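Malate dehydrogenase (PDB 2D4A) catalyses the reversible oxidation of (S)-malate to oxaloacetate with either NAD or NADP, the latter giving higher catalytic efficiency, and works as a homotetramer. Local coordinates at residues N117-K129 with V295-E308. Residues are numbered along the deposited sequence; the frame is centred on the assembly and turned at random.
Sequences NPVDAMTYVMYKK and VKKLVETLPPQLRE
Helix 119-129 and helix 295-300 cross with their axes 9.2 Å apart at -56°, and Ala121 and Val299 bring their CA atoms within 5.7 Å of each other. Val299 lies over one face of the Tyr124 ring in a CH-pi contact. Its CG1 sits 3.8 Å from the ring centroid, and its CG2 lies near Tyr124 CG and CD2. Tyr124 CG is anti to the backbone N (chi1 -172°), which sets the ring against Val299. The carbonyl O of Arg307 lies at the ring edge, in plane. Leu298 packs on Pro118 and Ala121, its CB 4.2 Å from Ala121 CB. Val295 meets Asp120 through methylene carbon CB, 3.8 Å from Val295 CG1; the Asp120 carboxylate turns to Ser247 and to the backbone N of His172. Val125 CG2 touches Leu302 CD2. At the far end, Lys129 NZ forms two hydrogen bonds. One runs 2.8 Å to Gln305 O, with NZ almost on the extension of the Gln305 C=O bond (174° at the oxygen). The other, also 2.8 Å, reaches Glu308 OE1 from above the carboxylate plane and is part of a salt bridge, although Glu308 is poorly ordered. A methionine in place of Lys129 would probably leave the Glu308 carboxylate without its cationic mate and Gln305 O without this donor. The contact fastens the C-terminal tail of the catalytic domain onto a helix of the Rossmann-type NAD-binding domain, as in the LDH/MDH fold. That helix follows Asn117, which probably binds cofactor and substrate, and Asp120 adjoins the probable proton acceptor His172.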
loop_
_atom_site.group_PDB
_atom_site.type_symbol
_atom_site.label_atom_id
_atom_site.label_comp_id
_atom_site.label_asym_id
_atom_site.label_seq_id
_atom_site.Cartn_x
_atom_site.Cartn_y
_atom_site.Cartn_z
ATOM N N ASN B 117 18.947 -22.992 2.696
ATOM C CA ASN B 117 20.347 -22.870 3.125
ATOM C C ASN B 117 21.059 -24.216 3.248
ATOM O O ASN B 117 20.444 -25.221 3.594
ATOM C CB ASN B 117 20.421 -22.130 4.460
ATOM C CG ASN B 117 20.328 -20.635 4.298
ATOM O OD1 ASN B 117 21.091 -20.039 3.548
ATOM N ND2 ASN B 117 19.400 -20.017 5.009
ATOM N N PRO B 118 22.376 -24.255 2.972
ATOM C CA PRO B 118 23.223 -23.138 2.531
ATOM C C PRO B 118 22.887 -22.651 1.113
ATOM O O PRO B 118 23.164 -23.346 0.137
ATOM C CB PRO B 118 24.639 -23.729 2.611
ATOM C CG PRO B 118 24.523 -24.746 3.681
ATOM C CD PRO B 118 23.205 -25.408 3.355
ATOM N N VAL B 119 22.321 -21.453 1.004
ATOM C CA VAL B 119 21.915 -20.896 -0.290
ATOM C C VAL B 119 22.907 -21.056 -1.442
ATOM O O VAL B 119 22.547 -21.507 -2.530
ATOM C CB VAL B 119 21.576 -19.387 -0.186
ATOM C CG1 VAL B 119 20.761 -18.954 -1.396
ATOM C CG2 VAL B 119 20.795 -19.112 1.070
ATOM N N ASP B 120 24.154 -20.677 -1.204
ATOM C CA ASP B 120 25.191 -20.768 -2.225
ATOM C C ASP B 120 25.316 -22.177 -2.790
ATOM O O ASP B 120 25.283 -22.371 -4.009
ATOM C CB ASP B 120 26.509 -20.291 -1.627
ATOM C CG ASP B 120 26.396 -18.888 -1.071
ATOM O OD1 ASP B 120 26.518 -18.716 0.161
ATOM O OD2 ASP B 120 26.165 -17.965 -1.881
ATOM N N ALA B 121 25.455 -23.158 -1.909
ATOM C CA ALA B 121 25.562 -24.537 -2.350
ATOM C C ALA B 121 24.258 -24.974 -3.026
ATOM O O ALA B 121 24.287 -25.624 -4.067
ATOM C CB ALA B 121 25.871 -25.437 -1.167
ATOM N N MET B 122 23.121 -24.603 -2.437
ATOM C CA MET B 122 21.818 -24.971 -2.979
ATOM C C MET B 122 21.612 -24.354 -4.352
ATOM O O MET B 122 21.077 -24.993 -5.257
ATOM C CB MET B 122 20.697 -24.519 -2.044
ATOM C CG MET B 122 20.681 -25.207 -0.680
ATOM S SD MET B 122 20.652 -27.031 -0.773
ATOM C CE MET B 122 22.384 -27.425 -0.374
ATOM N N THR B 123 22.026 -23.103 -4.508
ATOM C CA THR B 123 21.897 -22.427 -5.788
ATOM C C THR B 123 22.720 -23.188 -6.823
ATOM O O THR B 123 22.299 -23.349 -7.963
ATOM C CB THR B 123 22.405 -20.986 -5.696
ATOM O OG1 THR B 123 21.631 -20.274 -4.723
ATOM C CG2 THR B 123 22.291 -20.288 -7.042
ATOM N N TYR B 124 23.889 -23.664 -6.406
ATOM C CA TYR B 124 24.780 -24.415 -7.282
ATOM C C TYR B 124 24.098 -25.689 -7.787
ATOM O O TYR B 124 23.991 -25.909 -8.991
ATOM C CB TYR B 124 26.071 -24.758 -6.529
ATOM C CG TYR B 124 27.167 -25.367 -7.378
ATOM C CD1 TYR B 124 27.133 -26.714 -7.739
ATOM C CD2 TYR B 124 28.249 -24.591 -7.814
ATOM C CE1 TYR B 124 28.147 -27.276 -8.508
ATOM C CE2 TYR B 124 29.271 -25.141 -8.586
ATOM C CZ TYR B 124 29.209 -26.486 -8.928
ATOM O OH TYR B 124 30.201 -27.041 -9.701
ATOM N N VAL B 125 23.625 -26.520 -6.868
ATOM C CA VAL B 125 22.956 -27.764 -7.237
ATOM C C VAL B 125 21.749 -27.523 -8.149
ATOM O O VAL B 125 21.565 -28.219 -9.150
ATOM C CB VAL B 125 22.502 -28.533 -5.972
ATOM C CG1 VAL B 125 21.546 -29.648 -6.343
ATOM C CG2 VAL B 125 23.720 -29.100 -5.254
ATOM N N MET B 126 20.924 -26.543 -7.794
ATOM C CA MET B 126 19.735 -26.206 -8.579
ATOM C C MET B 126 20.101 -25.738 -10.003
ATOM O O MET B 126 19.412 -26.062 -10.971
ATOM C CB MET B 126 18.932 -25.119 -7.849
ATOM C CG MET B 126 17.659 -24.682 -8.562
ATOM S SD MET B 126 16.446 -25.993 -8.689
ATOM C CE MET B 126 15.704 -25.878 -7.071
ATOM N N TYR B 127 21.185 -24.973 -10.107
ATOM C CA TYR B 127 21.669 -24.463 -11.383
ATOM C C TYR B 127 22.109 -25.598 -12.305
ATOM O O TYR B 127 21.793 -25.613 -13.491
ATOM C CB TYR B 127 22.855 -23.526 -11.158
ATOM C CG TYR B 127 23.614 -23.218 -12.428
ATOM C CD1 TYR B 127 23.053 -22.411 -13.417
ATOM C CD2 TYR B 127 24.868 -23.779 -12.670
ATOM C CE1 TYR B 127 23.716 -22.174 -14.620
ATOM C CE2 TYR B 127 25.542 -23.547 -13.873
ATOM C CZ TYR B 127 24.957 -22.746 -14.838
ATOM O OH TYR B 127 25.605 -22.528 -16.023
ATOM N N LYS B 128 22.849 -26.546 -11.743
ATOM C CA LYS B 128 23.350 -27.686 -12.492
ATOM C C LYS B 128 22.255 -28.658 -12.899
ATOM O O LYS B 128 22.256 -29.169 -14.019
ATOM C CB LYS B 128 24.378 -28.451 -11.661
ATOM C CG LYS B 128 25.666 -27.722 -11.401
ATOM C CD LYS B 128 26.457 -27.542 -12.670
ATOM C CE LYS B 128 27.853 -27.042 -12.349
ATOM N NZ LYS B 128 28.612 -26.651 -13.569
ATOM N N LYS B 129 21.318 -28.908 -11.990
ATOM C CA LYS B 129 20.239 -29.863 -12.235
ATOM C C LYS B 129 19.112 -29.416 -13.148
ATOM O O LYS B 129 18.514 -30.242 -13.829
ATOM C CB LYS B 129 19.635 -30.322 -10.903
ATOM C CG LYS B 129 20.568 -31.146 -10.038
ATOM C CD LYS B 129 21.044 -32.383 -10.781
ATOM C CE LYS B 129 22.010 -33.216 -9.944
ATOM N NZ LYS B 129 22.510 -34.394 -10.713
ATOM N N VAL B 295 32.548 -21.533 -0.288
ATOM C CA VAL B 295 31.506 -22.129 -1.114
ATOM C C VAL B 295 32.076 -23.343 -1.847
ATOM O O VAL B 295 31.411 -24.369 -1.975
ATOM C CB VAL B 295 30.942 -21.098 -2.135
ATOM C CG1 VAL B 295 29.799 -21.713 -2.938
ATOM C CG2 VAL B 295 30.452 -19.860 -1.401
ATOM N N LYS B 296 33.313 -23.222 -2.321
ATOM C CA LYS B 296 33.981 -24.312 -3.025
ATOM C C LYS B 296 34.035 -25.516 -2.086
ATOM O O LYS B 296 33.751 -26.648 -2.481
ATOM C CB LYS B 296 35.405 -23.894 -3.402
ATOM C CG LYS B 296 36.120 -24.821 -4.384
ATOM C CD LYS B 296 35.995 -24.322 -5.823
ATOM C CE LYS B 296 36.609 -22.921 -5.985
ATOM N NZ LYS B 296 36.546 -22.431 -7.397
ATOM N N LYS B 297 34.403 -25.252 -0.838
ATOM C CA LYS B 297 34.498 -26.278 0.197
ATOM C C LYS B 297 33.133 -26.935 0.403
ATOM O O LYS B 297 33.026 -28.153 0.539
ATOM C CB LYS B 297 34.977 -25.635 1.506
ATOM C CG LYS B 297 34.770 -26.489 2.743
ATOM C CD LYS B 297 36.047 -27.156 3.204
ATOM C CE LYS B 297 37.013 -26.149 3.813
ATOM N NZ LYS B 297 38.189 -26.829 4.450
ATOM N N LEU B 298 31.933 -26.190 0.493
ATOM C CA LEU B 298 30.560 -26.660 0.630
ATOM C C LEU B 298 30.119 -27.555 -0.529
ATOM O O LEU B 298 29.494 -28.607 -0.331
ATOM C CB LEU B 298 29.634 -25.463 0.728
ATOM C CG LEU B 298 29.312 -24.956 2.129
ATOM C CD1 LEU B 298 30.550 -24.961 3.072
ATOM C CD2 LEU B 298 28.744 -23.551 1.937
ATOM N N VAL B 299 30.546 -27.036 -1.768
ATOM C CA VAL B 299 30.149 -27.794 -2.949
ATOM C C VAL B 299 30.849 -29.153 -2.999
ATOM O O VAL B 299 30.218 -30.184 -3.246
ATOM C CB VAL B 299 30.455 -26.985 -4.227
ATOM C CG1 VAL B 299 30.193 -27.815 -5.472
ATOM C CG2 VAL B 299 29.595 -25.736 -4.243
ATOM N N GLU B 300 32.154 -29.145 -2.759
ATOM C CA GLU B 300 32.949 -30.363 -2.754
ATOM C C GLU B 300 32.453 -31.346 -1.700
ATOM O O GLU B 300 32.473 -32.555 -1.909
ATOM C CB GLU B 300 34.409 -30.024 -2.474
ATOM C CG GLU B 300 35.118 -29.365 -3.630
ATOM C CD GLU B 300 36.464 -28.791 -3.232
ATOM O OE1 GLU B 300 37.186 -29.449 -2.446
ATOM O OE2 GLU B 300 36.803 -27.685 -3.717
ATOM N N THR B 301 32.002 -30.825 -0.568
ATOM C CA THR B 301 31.526 -31.678 0.510
ATOM C C THR B 301 30.268 -32.455 0.147
ATOM O O THR B 301 29.789 -33.258 0.942
ATOM C CB THR B 301 31.249 -30.852 1.777
ATOM O OG1 THR B 301 32.440 -30.152 2.156
ATOM C CG2 THR B 301 30.824 -31.749 2.916
ATOM N N LEU B 302 29.579 -32.179 -1.055
ATOM C CA LEU B 302 28.420 -32.909 -1.550
ATOM C C LEU B 302 28.793 -34.133 -2.376
ATOM O O LEU B 302 29.930 -34.293 -2.841
ATOM C CB LEU B 302 27.549 -31.984 -2.409
ATOM C CG LEU B 302 26.327 -31.279 -1.799
ATOM C CD1 LEU B 302 26.675 -30.449 -0.589
ATOM C CD2 LEU B 302 25.784 -30.350 -2.825
ATOM N N PRO B 303 27.830 -34.989 -2.574
ATOM C CA PRO B 303 28.087 -36.211 -3.339
ATOM C C PRO B 303 28.121 -35.859 -4.836
ATOM O O PRO B 303 27.322 -35.048 -5.303
ATOM C CB PRO B 303 26.893 -37.103 -2.977
ATOM C CG PRO B 303 26.335 -36.483 -1.690
ATOM C CD PRO B 303 26.486 -35.023 -1.986
ATOM N N PRO B 304 29.041 -36.466 -5.608
ATOM C CA PRO B 304 29.133 -36.169 -7.046
ATOM C C PRO B 304 27.779 -36.223 -7.747
ATOM O O PRO B 304 27.556 -35.544 -8.745
ATOM C CB PRO B 304 30.096 -37.235 -7.557
ATOM C CG PRO B 304 30.992 -37.464 -6.372
ATOM C CD PRO B 304 29.990 -37.529 -5.234
ATOM N N GLN B 305 26.882 -37.040 -7.207
ATOM C CA GLN B 305 25.540 -37.200 -7.748
ATOM C C GLN B 305 24.783 -35.880 -7.709
ATOM O O GLN B 305 24.126 -35.501 -8.675
ATOM C CB GLN B 305 24.765 -38.216 -6.916
ATOM C CG GLN B 305 25.517 -39.492 -6.623
ATOM C CD GLN B 305 25.037 -40.152 -5.346
ATOM O OE1 GLN B 305 23.843 -40.407 -5.175
ATOM N NE2 GLN B 305 25.968 -40.433 -4.439
ATOM N N LEU B 306 24.885 -35.182 -6.583
ATOM C CA LEU B 306 24.169 -33.928 -6.395
ATOM C C LEU B 306 24.867 -32.689 -6.937
ATOM O O LEU B 306 24.248 -31.634 -7.052
ATOM C CB LEU B 306 23.846 -33.745 -4.910
ATOM C CG LEU B 306 23.053 -34.902 -4.283
ATOM C CD1 LEU B 306 22.843 -34.645 -2.802
ATOM C CD2 LEU B 306 21.714 -35.060 -4.990
ATOM N N ARG B 307 26.145 -32.804 -7.274
ATOM C CA ARG B 307 26.860 -31.655 -7.808
ATOM C C ARG B 307 27.379 -31.913 -9.220
ATOM O O ARG B 307 27.775 -30.973 -9.910
ATOM C CB ARG B 307 28.024 -31.265 -6.885
ATOM C CG ARG B 307 29.184 -32.250 -6.849
ATOM C CD ARG B 307 30.309 -31.707 -5.983
ATOM N NE ARG B 307 31.586 -32.355 -6.272
ATOM C CZ ARG B 307 32.019 -33.473 -5.697
ATOM N NH1 ARG B 307 31.281 -34.083 -4.783
ATOM N NH2 ARG B 307 33.188 -33.990 -6.046
ATOM N N GLU B 308 27.370 -33.184 -9.634
ATOM C CA GLU B 308 27.838 -33.624 -10.956
ATOM C C GLU B 308 29.271 -34.131 -10.899
ATOM O O GLU B 308 29.952 -33.968 -9.885
ATOM C CB GLU B 308 27.746 -32.495 -11.982
ATOM C CG GLU B 308 26.355 -31.924 -12.131
ATOM C CD GLU B 308 25.318 -32.994 -12.334
ATOM O OE1 GLU B 308 25.137 -33.833 -11.425
ATOM O OE2 GLU B 308 24.687 -33.001 -13.410
#